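Local coordinates for protein pilin (PDB 3GLD) that builds the shaft of the streptococcal pilus as its major, covalently linked subunit, needed for adhesion to host cells, bacterial aggregation and biofilm formation, at residues F39-E44 against V102-I107. The protein carries 2 engineered substitutions. Residues are numbered along the deposited sequence; the frame is centred on the assembly and turned at random.
Sequences FTFKIE and VTAEKI. Engineered in segment 102-107: Ala104 (natural residue Glu).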
ATOM      1  N   PHE A  39      -1.607  -4.241  -9.422  1.00 30.54           N
ATOM      2  CA  PHE A  39      -2.974  -3.740  -9.439  1.00 30.48           C
ATOM      3  C   PHE A  39      -3.480  -3.830 -10.881  1.00 30.82           C
ATOM      4  O   PHE A  39      -2.746  -3.490 -11.818  1.00 29.78           O
ATOM      5  CB  PHE A  39      -3.058  -2.298  -8.925  1.00 30.73           C
ATOM      6  CG  PHE A  39      -2.699  -2.154  -7.480  1.00 33.20           C
ATOM      7  CD1 PHE A  39      -3.578  -2.572  -6.488  1.00 33.54           C
ATOM      8  CD2 PHE A  39      -1.452  -1.653  -7.106  1.00 35.01           C
ATOM      9  CE1 PHE A  39      -3.226  -2.474  -5.147  1.00 33.40           C
ATOM     10  CE2 PHE A  39      -1.092  -1.541  -5.767  1.00 33.94           C
ATOM     11  CZ  PHE A  39      -1.983  -1.941  -4.789  1.00 34.70           C
ATOM     12  N   THR A  40      -4.722  -4.292 -11.037  1.00 29.77           N
ATOM     13  CA  THR A  40      -5.285  -4.627 -12.327  1.00 30.23           C
ATOM     14  C   THR A  40      -6.464  -3.699 -12.643  1.00 30.28           C
ATOM     15  O   THR A  40      -7.226  -3.293 -11.748  1.00 28.87           O
ATOM     16  CB  THR A  40      -5.719  -6.114 -12.393  1.00 30.22           C
ATOM     17  OG1 THR A  40      -4.559  -6.941 -12.310  1.00 32.32           O
ATOM     18  CG2 THR A  40      -6.412  -6.445 -13.734  1.00 29.43           C
ATOM     19  N   PHE A  41      -6.594  -3.368 -13.924  1.00 30.33           N
ATOM     20  CA  PHE A  41      -7.650  -2.471 -14.387  1.00 30.58           C
ATOM     21  C   PHE A  41      -8.334  -3.124 -15.551  1.00 30.54           C
ATOM     22  O   PHE A  41      -7.694  -3.785 -16.364  1.00 30.60           O
ATOM     23  CB  PHE A  41      -7.079  -1.094 -14.761  1.00 30.80           C
ATOM     24  CG  PHE A  41      -6.117  -0.553 -13.729  1.00 32.00           C
ATOM     25  CD1 PHE A  41      -6.584   0.089 -12.594  1.00 31.47           C
ATOM     26  CD2 PHE A  41      -4.742  -0.725 -13.886  1.00 33.21           C
ATOM     27  CE1 PHE A  41      -5.699   0.557 -11.632  1.00 34.67           C
ATOM     28  CE2 PHE A  41      -3.851  -0.256 -12.931  1.00 33.11           C
ATOM     29  CZ  PHE A  41      -4.338   0.386 -11.802  1.00 34.78           C
ATOM     30  N   LYS A  42      -9.650  -2.946 -15.602  1.00 30.32           N
ATOM     31  CA  LYS A  42     -10.500  -3.585 -16.576  1.00 30.17           C
ATOM     32  C   LYS A  42     -11.221  -2.515 -17.395  1.00 30.00           C
ATOM     33  O   LYS A  42     -11.648  -1.478 -16.856  1.00 29.14           O
ATOM     34  CB  LYS A  42     -11.538  -4.444 -15.841  1.00 30.45           C
ATOM     35  CG  LYS A  42     -12.467  -5.285 -16.725  1.00 31.63           C
ATOM     36  CD  LYS A  42     -13.496  -6.101 -15.891  1.00 33.61           C
ATOM     37  CE  LYS A  42     -14.545  -5.218 -15.220  1.00 35.11           C
ATOM     38  NZ  LYS A  42     -15.679  -6.050 -14.686  1.00 38.94           N
ATOM     39  N   ILE A  43     -11.348  -2.784 -18.690  1.00 30.33           N
ATOM     40  CA  ILE A  43     -12.231  -2.006 -19.578  1.00 30.49           C
ATOM     41  C   ILE A  43     -13.262  -2.939 -20.193  1.00 30.46           C
ATOM     42  O   ILE A  43     -12.921  -4.023 -20.661  1.00 30.23           O
ATOM     43  CB  ILE A  43     -11.449  -1.281 -20.706  1.00 30.36           C
ATOM     44  CG1 ILE A  43     -12.383  -0.373 -21.518  1.00 31.48           C
ATOM     45  CG2 ILE A  43     -10.774  -2.278 -21.619  1.00 29.83           C
ATOM     46  CD1 ILE A  43     -11.696   0.828 -22.136  1.00 29.86           C
ATOM     47  N   GLU A  44     -14.526  -2.515 -20.179  1.00 30.50           N
ATOM     48  CA  GLU A  44     -15.603  -3.276 -20.806  1.00 31.41           C
ATOM     49  C   GLU A  44     -16.562  -2.346 -21.561  1.00 31.05           C
ATOM     50  O   GLU A  44     -16.671  -1.159 -21.225  1.00 29.60           O
ATOM     51  CB  GLU A  44     -16.378  -4.076 -19.761  1.00 32.05           C
ATOM     52  CG  GLU A  44     -16.803  -3.267 -18.554  1.00 34.53           C
ATOM     53  CD  GLU A  44     -17.662  -4.057 -17.583  1.00 39.88           C
ATOM     54  OE1 GLU A  44     -17.732  -5.302 -17.697  1.00 41.78           O
ATOM     55  OE2 GLU A  44     -18.279  -3.428 -16.700  1.00 41.83           O
ATOM     56  N   VAL A 102     -14.286   1.862 -17.382  1.00 26.10           N
ATOM     57  CA  VAL A 102     -12.985   1.450 -16.874  1.00 27.05           C
ATOM     58  C   VAL A 102     -13.036   1.414 -15.344  1.00 27.97           C
ATOM     59  O   VAL A 102     -13.414   2.411 -14.718  1.00 27.86           O
ATOM     60  CB  VAL A 102     -11.886   2.418 -17.313  1.00 26.82           C
ATOM     61  CG1 VAL A 102     -10.538   2.060 -16.644  1.00 27.50           C
ATOM     62  CG2 VAL A 102     -11.748   2.400 -18.837  1.00 26.43           C
ATOM     63  N   THR A 103     -12.663   0.269 -14.768  1.00 29.51           N
ATOM     64  CA  THR A 103     -12.676   0.063 -13.312  1.00 31.15           C
ATOM     65  C   THR A 103     -11.357  -0.569 -12.830  1.00 32.13           C
ATOM     66  O   THR A 103     -10.591  -1.126 -13.628  1.00 31.76           O
ATOM     67  CB  THR A 103     -13.858  -0.818 -12.850  1.00 30.80           C
ATOM     68  OG1 THR A 103     -13.868  -2.046 -13.591  1.00 31.42           O
ATOM     69  CG2 THR A 103     -15.207  -0.089 -13.032  1.00 32.20           C
ATOM     70  N   ALA A 104     -11.090  -0.440 -11.534  1.00 33.36           N
ATOM     71  CA  ALA A 104      -9.936  -1.095 -10.914  1.00 34.94           C
ATOM     72  C   ALA A 104     -10.430  -2.377 -10.293  1.00 36.01           C
ATOM     73  O   ALA A 104     -11.388  -2.355  -9.511  1.00 35.82           O
ATOM     74  CB  ALA A 104      -9.313  -0.194  -9.860  1.00 34.48           C
ATOM     75  N   GLU A 105      -9.811  -3.493 -10.669  1.00 37.76           N
ATOM     76  CA  GLU A 105     -10.111  -4.790 -10.063  1.00 40.58           C
ATOM     77  C   GLU A 105      -9.715  -4.847  -8.585  1.00 42.00           C
ATOM     78  O   GLU A 105      -8.718  -4.234  -8.180  1.00 42.24           O
ATOM     79  CB  GLU A 105      -9.390  -5.910 -10.806  1.00 40.91           C
ATOM     80  CG  GLU A 105      -9.975  -6.235 -12.156  1.00 42.31           C
ATOM     81  CD  GLU A 105     -11.241  -7.071 -12.075  1.00 45.39           C
ATOM     82  OE1 GLU A 105     -11.216  -8.156 -11.438  1.00 46.01           O
ATOM     83  OE2 GLU A 105     -12.260  -6.646 -12.671  1.00 46.05           O
ATOM     84  N   LYS A 106     -10.492  -5.580  -7.786  1.00 43.71           N
ATOM     85  CA  LYS A 106     -10.157  -5.796  -6.361  1.00 45.56           C
ATOM     86  C   LYS A 106     -10.448  -7.232  -5.889  1.00 46.17           C
ATOM     87  O   LYS A 106     -11.353  -7.462  -5.092  1.00 46.76           O
ATOM     88  CB  LYS A 106     -10.834  -4.745  -5.453  1.00 45.71           C
ATOM     89  CG  LYS A 106     -12.353  -4.615  -5.605  1.00 47.08           C
ATOM     90  CD  LYS A 106     -13.033  -4.263  -4.270  1.00 50.86           C
ATOM     91  CE  LYS A 106     -13.135  -2.755  -4.053  1.00 52.47           C
ATOM     92  NZ  LYS A 106     -13.667  -2.411  -2.688  1.00 54.42           N
ATOM     93  N   ILE A 107      -9.652  -8.182  -6.372  1.00 47.10           N
ATOM     94  CA  ILE A 107      -9.904  -9.611  -6.158  1.00 47.80           C
ATOM     95  C   ILE A 107      -8.901 -10.262  -5.199  1.00 48.00           C
ATOM     96  O   ILE A 107      -9.305 -10.901  -4.221  1.00 48.51           O
ATOM     97  CB  ILE A 107     -10.002 -10.402  -7.517  1.00 48.15           C
ATOM     98  CG1 ILE A 107     -10.072 -11.921  -7.274  1.00 48.83           C
ATOM     99  CG2 ILE A 107      -8.859 -10.010  -8.487  1.00 48.93           C
ATOM    100  CD1 ILE A 107     -10.675 -12.715  -8.427  1.00 50.75           C
TER
HETATM  101  O   HOH W   1     -14.634  -1.749 -16.176  1.00 28.65           O
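Lys42 lies alongside Thr103 and reaches across to Glu105 on the outer face of two antiparallel strands. Its CG stands anti to the backbone N (chi1 -176°), and a bend at chi3 brings CE to 3.6 Å from Thr103 OG1. The carboxylate of Glu105, folded back by a bend at chi2, meets the aliphatic part of this chain, OE2 lying 3.5 Å from Lys42 CD. Lys42 NZ stops 4.0 Å from Glu105 OE2, too far for a salt bridge, and makes a long one with Glu44 OE1; both acids would probably favour the charged amine. Thr40 runs beside Glu105, CG2 against CG. Beneath these side chains Lys42 and Thr103 form a hydrogen-bonded pair: Lys42 N donates to Thr103 O at 2.8 Å and Thr103 N returns to Lys42 O. A water donates to Lys42 O and also hydrogen-bonds Thr103 OG1. Glu105 N extends the ladder to Thr40 O. On the opposite face Phe41 and Ile43 face Ala104 and Val102 in non-hydrogen-bonded pairs. Ile43 CD1 crosses to Val102 CG2 at 3.7 Å, while the Phe41 ring sets CD1 3.9 Å from CB of Ala104, an engineered residue replacing the glutamate that autocatalyses formation of the Lys23-Asn155 isopeptide bond. Phe85 and Phe153 pack on this inner side, the Phe153 ring meeting that of Phe41 with their planes about 20° apart. Strand 37-45 lies in its sheet between strands 96-104 and 65-70, with strands 80-86 and 151-169 packing against the inner face.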